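Local coordinates for protein particle-associated glycoside hydrolase (Acinetobacter phage Fri1, PDB 6C72) that degrades the capsular polysaccharide of Acinetobacter baumannii as a trimeric phage tailspike, probably clearing the host capsule during virus entry, at residues 261-266 / 284-289; 319-324 / 354-359; 500-505 / 565-570. All blocks are in the same frame, centred on the assembly; numbering follows the deposited sequence.

Interaction 1 of 3, residues 261-266 / 284-289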
loop_
_atom_site.group_PDB
_atom_site.type_symbol
_atom_site.label_atom_id
_atom_site.label_comp_id
_atom_site.label_asym_id
_atom_site.label_seq_id
_atom_site.Cartn_x
_atom_site.Cartn_y
_atom_site.Cartn_z
ATOM N N ASN A 261 12.366 13.725 2.656
ATOM C CA ASN A 261 12.662 15.059 3.179
ATOM C C ASN A 261 13.609 15.818 2.257
ATOM O O ASN A 261 14.509 16.519 2.714
ATOM C CB ASN A 261 13.235 14.982 4.596
ATOM C CG ASN A 261 12.262 14.360 5.581
ATOM O OD1 ASN A 261 11.130 14.817 5.716
ATOM N ND2 ASN A 261 12.695 13.298 6.258
ATOM N N CYS A 262 13.449 15.631 0.953
ATOM C CA CYS A 262 14.280 16.299 -0.039
ATOM C C CYS A 262 13.464 17.354 -0.769
ATOM O O CYS A 262 12.258 17.208 -0.951
ATOM C CB CYS A 262 14.866 15.296 -1.048
ATOM S SG CYS A 262 16.087 14.146 -0.331
ATOM N N ASN A 263 14.122 18.420 -1.195
ATOM C CA ASN A 263 13.458 19.498 -1.915
ATOM C C ASN A 263 14.189 19.720 -3.222
ATOM O O ASN A 263 15.298 20.271 -3.238
ATOM C CB ASN A 263 13.415 20.780 -1.091
ATOM C CG ASN A 263 12.661 20.594 0.201
ATOM O OD1 ASN A 263 11.456 20.385 0.182
ATOM N ND2 ASN A 263 13.359 20.679 1.330
ATOM N N PHE A 264 13.578 19.289 -4.312
ATOM C CA PHE A 264 14.160 19.476 -5.636
ATOM C C PHE A 264 13.577 20.768 -6.202
ATOM O O PHE A 264 12.429 20.812 -6.653
ATOM C CB PHE A 264 13.896 18.242 -6.491
ATOM C CG PHE A 264 14.333 16.959 -5.817
ATOM C CD1 PHE A 264 15.665 16.593 -5.794
ATOM C CD2 PHE A 264 13.422 16.149 -5.164
ATOM C CE1 PHE A 264 16.081 15.432 -5.168
ATOM C CE2 PHE A 264 13.837 14.980 -4.534
ATOM C CZ PHE A 264 15.167 14.619 -4.548
ATOM N N LEU A 265 14.365 21.842 -6.139
ATOM C CA LEU A 265 13.842 23.168 -6.434
ATOM C C LEU A 265 14.170 23.560 -7.865
ATOM O O LEU A 265 14.258 22.689 -8.738
ATOM C CB LEU A 265 14.392 24.198 -5.446
ATOM C CG LEU A 265 14.244 23.839 -3.966
ATOM C CD1 LEU A 265 14.877 24.926 -3.074
ATOM C CD2 LEU A 265 12.788 23.618 -3.581
ATOM N N ASP A 266 14.386 24.855 -8.099
ATOM C CA ASP A 266 14.444 25.372 -9.455
ATOM C C ASP A 266 15.564 24.714 -10.247
ATOM O O ASP A 266 16.676 24.514 -9.746
ATOM C CB ASP A 266 14.647 26.886 -9.446
ATOM C CG ASP A 266 15.929 27.295 -8.733
ATOM O OD1 ASP A 266 16.004 27.123 -7.497
ATOM O OD2 ASP A 266 16.882 27.755 -9.410
ATOM N N ASN A 284 7.632 12.648 1.432
ATOM C CA ASN A 284 7.764 13.990 2.015
ATOM C C ASN A 284 8.854 14.789 1.304
ATOM O O ASN A 284 9.708 15.422 1.935
ATOM C CB ASN A 284 8.015 13.926 3.525
ATOM C CG ASN A 284 7.791 15.275 4.218
ATOM O OD1 ASN A 284 6.912 16.056 3.831
ATOM N ND2 ASN A 284 8.597 15.556 5.250
ATOM N N CYS A 285 8.869 14.700 -0.021
ATOM C CA CYS A 285 9.762 15.493 -0.850
ATOM C C CYS A 285 8.939 16.531 -1.593
ATOM O O CYS A 285 7.738 16.372 -1.755
ATOM C CB CYS A 285 10.520 14.605 -1.846
ATOM S SG CYS A 285 11.555 13.356 -1.045
ATOM N N THR A 286 9.581 17.598 -2.056
ATOM C CA THR A 286 8.883 18.595 -2.855
ATOM C C THR A 286 9.594 18.782 -4.185
ATOM O O THR A 286 10.778 18.465 -4.327
ATOM C CB THR A 286 8.764 19.957 -2.140
ATOM O OG1 THR A 286 10.026 20.636 -2.151
ATOM C CG2 THR A 286 8.277 19.800 -0.699
ATOM N N PHE A 287 8.840 19.243 -5.178
ATOM C CA PHE A 287 9.359 19.562 -6.505
ATOM C C PHE A 287 8.799 20.930 -6.876
ATOM O O PHE A 287 7.586 21.068 -7.070
ATOM C CB PHE A 287 8.964 18.495 -7.536
ATOM C CG PHE A 287 9.312 17.076 -7.124
ATOM C CD1 PHE A 287 8.456 16.337 -6.314
ATOM C CD2 PHE A 287 10.501 16.489 -7.549
ATOM C CE1 PHE A 287 8.764 15.044 -5.933
ATOM C CE2 PHE A 287 10.824 15.190 -7.182
ATOM C CZ PHE A 287 9.952 14.462 -6.370
ATOM N N GLN A 288 9.653 21.952 -6.922
ATOM C CA GLN A 288 9.165 23.330 -6.976
ATOM C C GLN A 288 9.916 24.125 -8.031
ATOM O O GLN A 288 11.146 24.189 -7.997
ATOM C CB GLN A 288 9.291 24.017 -5.610
ATOM C CG GLN A 288 9.038 23.081 -4.445
ATOM C CD GLN A 288 8.688 23.799 -3.160
ATOM O OE1 GLN A 288 7.848 24.707 -3.153
ATOM N NE2 GLN A 288 9.315 23.390 -2.060
ATOM N N GLN A 289 9.173 24.728 -8.961
ATOM C CA GLN A 289 9.686 25.741 -9.890
ATOM C C GLN A 289 9.104 27.100 -9.489
ATOM O O GLN A 289 8.140 27.585 -10.075
ATOM C CB GLN A 289 9.328 25.377 -11.326
ATOM C CG GLN A 289 9.988 24.092 -11.823
ATOM C CD GLN A 289 11.420 24.302 -12.339
ATOM O OE1 GLN A 289 12.113 25.232 -11.937
ATOM N NE2 GLN A 289 11.861 23.421 -13.236
HETATM O O HOH W 1 10.478 18.230 1.997
#
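Phe264 and Phe287 put their rings on the same, inward face of two parallel strands. The planes are only 21° apart but slid past each other, with centroids 5.3 Å apart, so the rings barely overlap; they touch through Phe264 CD2 and Phe287 CE2, 3.4 Å apart. Cys262 CB rests on the sulfur of Cys285 beside them, and that SG also accepts a long hydrogen bond from Cys262 N at 3.6 Å.

The backbones pair in parallel register, Asn263 with Thr286 and Phe264 with Phe287. Thr286 N donates to Cys262 O, Phe264 N to Thr286 O at 2.9 Å, and Gln288 N to Phe264 O. These are successive rungs of a right-handed beta-helix, the fold usual for tailspike depolymerases, in which like residues stack from coil to coil: asparagine on asparagine, cysteine on cysteine, phenylalanine on phenylalanine.

Polar side chains chain together on the other face. Thr286 OG1, held between its backbone N and carbonyl carbon (chi1 75°), donates to a lone pair of Asn263 OD1 at 2.7 Å and in turn accepts from Gln288 NE2. A water gives one hydrogen to Asn263 OD1 and the other to Asn284 O, while Asn263 ND2 is taken by Asp235. Leu265 CD2 lies along the Gln288 side chain, 3.8 Å from NE2.

At the turn before the strands, Asn284 ND2 donates to Asn261 OD1 at 2.7 Å, the two amide planes nearly perpendicular. Ser228 of the second subunit hydrogen-bonds to the same OD1, which places this amide pair at the trimer interface.

Interaction 2 of 3, residues 319-324 / 354-359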
loop_
_atom_site.group_PDB
_atom_site.type_symbol
_atom_site.label_atom_id
_atom_site.label_comp_id
_atom_site.label_asym_id
_atom_site.label_seq_id
_atom_site.Cartn_x
_atom_site.Cartn_y
_atom_site.Cartn_z
ATOM N N ASN A 319 3.001 11.823 -0.065
ATOM C CA ASN A 319 3.029 13.077 0.694
ATOM C C ASN A 319 4.065 14.040 0.113
ATOM O O ASN A 319 4.845 14.661 0.833
ATOM C CB ASN A 319 3.283 12.801 2.181
ATOM C CG ASN A 319 3.130 14.036 3.040
ATOM O OD1 ASN A 319 2.434 14.982 2.669
ATOM N ND2 ASN A 319 3.781 14.039 4.193
ATOM N N CYS A 320 4.081 14.154 -1.208
ATOM C CA CYS A 320 4.984 15.056 -1.905
ATOM C C CYS A 320 4.217 16.278 -2.382
ATOM O O CYS A 320 2.989 16.262 -2.483
ATOM C CB CYS A 320 5.651 14.351 -3.100
ATOM S SG CYS A 320 6.786 13.025 -2.606
ATOM N N VAL A 321 4.953 17.351 -2.652
ATOM C CA VAL A 321 4.395 18.592 -3.175
ATOM C C VAL A 321 4.980 18.840 -4.558
ATOM O O VAL A 321 6.202 18.780 -4.743
ATOM C CB VAL A 321 4.676 19.792 -2.248
ATOM C CG1 VAL A 321 4.217 21.098 -2.919
ATOM C CG2 VAL A 321 4.000 19.604 -0.890
ATOM N N PHE A 322 4.111 19.091 -5.527
ATOM C CA PHE A 322 4.489 19.560 -6.845
ATOM C C PHE A 322 3.939 20.968 -6.984
ATOM O O PHE A 322 2.726 21.170 -6.890
ATOM C CB PHE A 322 3.938 18.651 -7.938
ATOM C CG PHE A 322 4.278 17.206 -7.743
ATOM C CD1 PHE A 322 5.482 16.694 -8.220
ATOM C CD2 PHE A 322 3.386 16.351 -7.109
ATOM C CE1 PHE A 322 5.806 15.356 -8.042
ATOM C CE2 PHE A 322 3.695 15.001 -6.935
ATOM C CZ PHE A 322 4.913 14.502 -7.400
ATOM N N ASN A 323 4.820 21.938 -7.191
ATOM C CA ASN A 323 4.429 23.338 -7.127
ATOM C C ASN A 323 5.135 24.119 -8.220
ATOM O O ASN A 323 6.359 24.055 -8.340
ATOM C CB ASN A 323 4.756 23.912 -5.736
ATOM C CG ASN A 323 4.135 25.263 -5.499
ATOM O OD1 ASN A 323 3.423 25.788 -6.349
ATOM N ND2 ASN A 323 4.395 25.836 -4.327
ATOM N N ALA A 324 4.377 24.875 -8.998
ATOM C CA ALA A 324 4.974 25.641 -10.078
ATOM C C ALA A 324 4.233 26.958 -10.246
ATOM O O ALA A 324 3.012 27.027 -10.079
ATOM C CB ALA A 324 4.970 24.857 -11.400
ATOM N N ARG A 354 0.209 16.922 -3.123
ATOM C CA ARG A 354 -0.419 18.216 -3.342
ATOM C C ARG A 354 0.175 18.850 -4.590
ATOM O O ARG A 354 1.403 18.957 -4.723
ATOM C CB ARG A 354 -0.253 19.119 -2.128
ATOM C CG ARG A 354 -1.160 18.654 -1.022
ATOM C CD ARG A 354 -0.893 19.283 0.319
ATOM N NE ARG A 354 0.470 19.096 0.815
ATOM C CZ ARG A 354 1.004 17.924 1.148
ATOM N NH1 ARG A 354 0.307 16.794 0.990
ATOM N NH2 ARG A 354 2.245 17.878 1.633
ATOM N N PHE A 355 -0.697 19.191 -5.529
ATOM C CA PHE A 355 -0.327 19.881 -6.753
ATOM C C PHE A 355 -0.742 21.336 -6.571
ATOM O O PHE A 355 -1.941 21.651 -6.512
ATOM C CB PHE A 355 -0.993 19.228 -7.962
ATOM C CG PHE A 355 -0.525 17.813 -8.221
ATOM C CD1 PHE A 355 -0.962 16.760 -7.435
ATOM C CD2 PHE A 355 0.348 17.534 -9.270
ATOM C CE1 PHE A 355 -0.539 15.460 -7.688
ATOM C CE2 PHE A 355 0.778 16.238 -9.519
ATOM C CZ PHE A 355 0.332 15.203 -8.727
ATOM N N LYS A 356 0.246 22.216 -6.449
ATOM C CA LYS A 356 0.008 23.604 -6.094
ATOM C C LYS A 356 0.367 24.512 -7.260
ATOM O O LYS A 356 1.169 24.160 -8.131
ATOM C CB LYS A 356 0.829 23.999 -4.866
ATOM C CG LYS A 356 0.428 23.291 -3.591
ATOM C CD LYS A 356 1.355 23.669 -2.451
ATOM C CE LYS A 356 0.971 22.961 -1.168
ATOM N NZ LYS A 356 1.980 23.182 -0.114
ATOM N N GLY A 357 -0.216 25.702 -7.250
ATOM C CA GLY A 357 0.065 26.669 -8.285
ATOM C C GLY A 357 -0.413 26.204 -9.637
ATOM O O GLY A 357 -1.617 25.993 -9.835
ATOM N N LYS A 358 0.508 26.013 -10.576
ATOM C CA LYS A 358 0.129 25.545 -11.899
ATOM C C LYS A 358 0.290 24.041 -12.077
ATOM O O LYS A 358 -0.089 23.517 -13.129
ATOM C CB LYS A 358 0.960 26.267 -12.957
ATOM C CG LYS A 358 0.820 27.759 -12.967
ATOM C CD LYS A 358 -0.515 28.163 -13.529
ATOM C CE LYS A 358 -0.620 29.673 -13.600
ATOM N NZ LYS A 358 -1.873 30.089 -14.284
ATOM N N ALA A 359 0.780 23.327 -11.067
ATOM C CA ALA A 359 1.156 21.929 -11.262
ATOM C C ALA A 359 -0.049 21.065 -11.624
ATOM O O ALA A 359 -1.136 21.228 -11.068
ATOM C CB ALA A 359 1.824 21.381 -10.008
#
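Arg354 reaches back along its neighbour strand and grips Asn319 end-on, NH1 and NH2 both donating to the one oxygen OD1, at 3.3 Å and 3.1 Å. That oxygen lies at the guanidinium edge, close to its plane, while the amide of Asn319 is turned 48° from it. One face of the guanidinium looks onto Cys320 O, and Val321 CG2 sits 3.5 Å from Arg354 NH2. The bend at chi3 (-57°) folds the arginine tip round to the asparagine.

On the inward face Phe322 and Phe355 form an offset stack, centroids 4.8 Å apart and planes at 26°. Phe322 CD2 lies over one face of the Phe355 ring, displaced toward its rim. Ala359 CB packs at the base of Phe322, 4.0 Å from its CB.

Behind these side chains the parallel backbone pairing sets the register. Arg354 N donates to Cys320 O, Phe322 N to Arg354 O, and Lys356 N to Phe322 O at 2.7 Å; Ala324 N to Lys356 O is weak. Within the type II' turn from Lys356 to Ala359, with Gly357 at positive phi, Lys358 N bonds to Ala324 O. The turn swings Ala359 inward, and Lys358 carries its amine off to Asp407 in a salt bridge. Over the opposite face the extended Lys356 runs its CD to 3.9 Å from Val321 CG1.

Further out, the beta-helix continues on both flanks: Phe322 meets Phe287 of strand 286-289, and Phe355 stacks on Phe379 of strand 378-379. Val334 of strand 333-336 touches both rings, and the Asn319-Arg354 end packs on Asp279 and His278 of the second subunit.

Interaction 3 of 3, residues 500-505 / 565-570; sequences KEVLTV and LSLAGI
Val502 has CG2 between its backbone N and carbonyl carbon, with CG1 beside the N at chi1 -63°, and this sets CG2 against two leucines of the facing strand: it is 4.1 Å from Leu565 CG and also 4.1 Å from Leu567 CG. Leu565 places its CG anti to the backbone N (chi1 170°), where that atom meets Val502 CG2. Leu503 CD1 comes obliquely onto Leu565 CB at 4.0 Å.

The antiparallel register slips by one residue here, and Val502 CG2 reaches the leucines. Lys500 pairs with Leu567 and Glu501 with Ser566, but Val502 and Leu503 both face Leu565, which is a classic beta bulge. Two bonds bracket it: Val502 N donates almost straight to Leu565 O at 2.9 Å (175° at the hydrogen), and Leu565 N donates to Leu503 O. Beyond it, Lys500 and Leu567 exchange a reciprocal pair of backbone bonds, Lys500 N to Leu567 O and Leu567 N to Lys500 O.

On the other face Glu501 CG rests 3.3 Å from Ser566 OG. Lys500 leads its amine away from the contact, where NZ bonds to Asn494 O.

This pair belongs to the C-terminal beta-rich domain. Strand 556-561 continues the sheet beyond 564-569, and Val579 and Val581 of strand 576-585 meet Leu567 and Leu503 from the sheet packed opposite.

The division of chemistry follows: backbone bonds fix the two strands, the side chains add apolar contact on the inner face, and the bulge is consistent with consecutive residues Val502 and Leu503 both contributing to that core while Glu501 stays at the solvent-exposed surface.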
loop_
_atom_site.group_PDB
_atom_site.type_symbol
_atom_site.label_atom_id
_atom_site.label_comp_id
_atom_site.label_asym_id
_atom_site.label_seq_id
_atom_site.Cartn_x
_atom_site.Cartn_y
_atom_site.Cartn_z
ATOM N N LYS A 500 -37.898 -24.904 -43.559
ATOM C CA LYS A 500 -36.678 -25.185 -42.818
ATOM C C LYS A 500 -37.020 -25.325 -41.340
ATOM O O LYS A 500 -37.647 -24.434 -40.762
ATOM C CB LYS A 500 -35.654 -24.070 -43.049
ATOM C CG LYS A 500 -34.597 -23.957 -41.982
ATOM C CD LYS A 500 -33.420 -23.081 -42.440
ATOM C CE LYS A 500 -33.870 -21.661 -42.790
ATOM N NZ LYS A 500 -32.735 -20.694 -42.705
ATOM N N GLU A 501 -36.634 -26.449 -40.741
ATOM C CA GLU A 501 -36.778 -26.620 -39.302
ATOM C C GLU A 501 -35.923 -25.592 -38.570
ATOM O O GLU A 501 -34.727 -25.481 -38.831
ATOM C CB GLU A 501 -36.356 -28.037 -38.896
ATOM C CG GLU A 501 -37.292 -29.156 -39.340
ATOM C CD GLU A 501 -36.783 -30.548 -38.953
ATOM O OE1 GLU A 501 -35.555 -30.702 -38.778
ATOM O OE2 GLU A 501 -37.603 -31.493 -38.814
ATOM N N VAL A 502 -36.532 -24.835 -37.651
ATOM C CA VAL A 502 -35.794 -23.779 -36.960
ATOM C C VAL A 502 -35.677 -24.072 -35.462
ATOM O O VAL A 502 -34.658 -23.742 -34.851
ATOM C CB VAL A 502 -36.416 -22.384 -37.187
ATOM C CG1 VAL A 502 -36.370 -21.983 -38.660
ATOM C CG2 VAL A 502 -37.849 -22.323 -36.646
ATOM N N LEU A 503 -36.691 -24.696 -34.849
ATOM C CA LEU A 503 -36.627 -24.909 -33.404
ATOM C C LEU A 503 -37.543 -26.044 -32.977
ATOM O O LEU A 503 -38.440 -26.460 -33.712
ATOM C CB LEU A 503 -36.996 -23.642 -32.623
ATOM C CG LEU A 503 -38.407 -23.065 -32.811
ATOM C CD1 LEU A 503 -39.422 -23.690 -31.869
ATOM C CD2 LEU A 503 -38.384 -21.552 -32.623
ATOM N N THR A 504 -37.307 -26.525 -31.755
ATOM C CA THR A 504 -38.139 -27.526 -31.096
ATOM C C THR A 504 -38.439 -27.034 -29.688
ATOM O O THR A 504 -37.514 -26.788 -28.907
ATOM C CB THR A 504 -37.428 -28.881 -31.050
ATOM O OG1 THR A 504 -37.221 -29.352 -32.386
ATOM C CG2 THR A 504 -38.245 -29.903 -30.300
ATOM N N VAL A 505 -39.720 -26.885 -29.366
ATOM C CA VAL A 505 -40.131 -26.390 -28.054
ATOM C C VAL A 505 -40.037 -27.536 -27.051
ATOM O O VAL A 505 -40.258 -28.701 -27.416
ATOM C CB VAL A 505 -41.547 -25.784 -28.093
ATOM C CG1 VAL A 505 -41.588 -24.570 -29.007
ATOM C CG2 VAL A 505 -42.550 -26.822 -28.552
ATOM N N LEU A 565 -40.867 -26.688 -35.117
ATOM C CA LEU A 565 -41.420 -25.658 -35.985
ATOM C C LEU A 565 -40.555 -25.494 -37.226
ATOM O O LEU A 565 -39.329 -25.426 -37.123
ATOM C CB LEU A 565 -41.519 -24.325 -35.247
ATOM C CG LEU A 565 -41.847 -23.114 -36.116
ATOM C CD1 LEU A 565 -43.215 -23.261 -36.762
ATOM C CD2 LEU A 565 -41.773 -21.843 -35.278
ATOM N N SER A 566 -41.195 -25.424 -38.395
ATOM C CA SER A 566 -40.523 -25.135 -39.654
ATOM C C SER A 566 -41.107 -23.872 -40.266
ATOM O O SER A 566 -42.321 -23.644 -40.206
ATOM C CB SER A 566 -40.663 -26.295 -40.636
ATOM O OG SER A 566 -40.010 -27.448 -40.136
ATOM N N LEU A 567 -40.245 -23.062 -40.865
ATOM C CA LEU A 567 -40.646 -21.790 -41.447
ATOM C C LEU A 567 -40.165 -21.715 -42.884
ATOM O O LEU A 567 -39.216 -22.398 -43.277
ATOM C CB LEU A 567 -40.086 -20.601 -40.666
ATOM C CG LEU A 567 -40.476 -20.496 -39.196
ATOM C CD1 LEU A 567 -39.842 -19.240 -38.579
ATOM C CD2 LEU A 567 -41.993 -20.492 -39.022
ATOM N N ALA A 568 -40.842 -20.889 -43.674
ATOM C CA ALA A 568 -40.431 -20.661 -45.053
ATOM C C ALA A 568 -40.908 -19.282 -45.483
ATOM O O ALA A 568 -41.893 -18.757 -44.952
ATOM C CB ALA A 568 -40.981 -21.730 -46.002
ATOM N N GLY A 569 -40.184 -18.688 -46.435
ATOM C CA GLY A 569 -40.605 -17.446 -47.040
ATOM C C GLY A 569 -41.548 -17.704 -48.190
ATOM O O GLY A 569 -41.792 -18.843 -48.580
ATOM N N ILE A 570 -42.063 -16.615 -48.752
ATOM C CA ILE A 570 -42.961 -16.662 -49.894
ATOM C C ILE A 570 -42.315 -16.066 -51.135
ATOM O O ILE A 570 -42.482 -16.581 -52.240
ATOM C CB ILE A 570 -44.279 -15.927 -49.565
ATOM C CG1 ILE A 570 -44.923 -16.518 -48.312
ATOM C CG2 ILE A 570 -45.232 -15.994 -50.743
ATOM C CD1 ILE A 570 -46.216 -15.811 -47.898
#

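Overall arrangement
Interactions 1 and 2 are neighbouring steps of one beta-helix, their centres 10 Å apart: strands 286-289 and 321-324 lie side by side. Both pack buried phenylalanines against each other, barely overlapping in interaction 1 and as an offset stack in interaction 2, with a partly exposed polar outer face and an asparagine end against the second subunit. Amides, a threonine hydroxyl and a water serve the polar side in interaction 1, a guanidinium gripping an asparagine oxygen, beside the aliphatic part of a lysine, in interaction 2. Interaction 3, in the C-terminal domain, has its nearest atoms about 58 Å from those of interaction 2 and about 65 Å from those of interaction 1. Its antiparallel, bulged strands bury valine and leucines, leaving Glu501 exposed, and touch no other subunit.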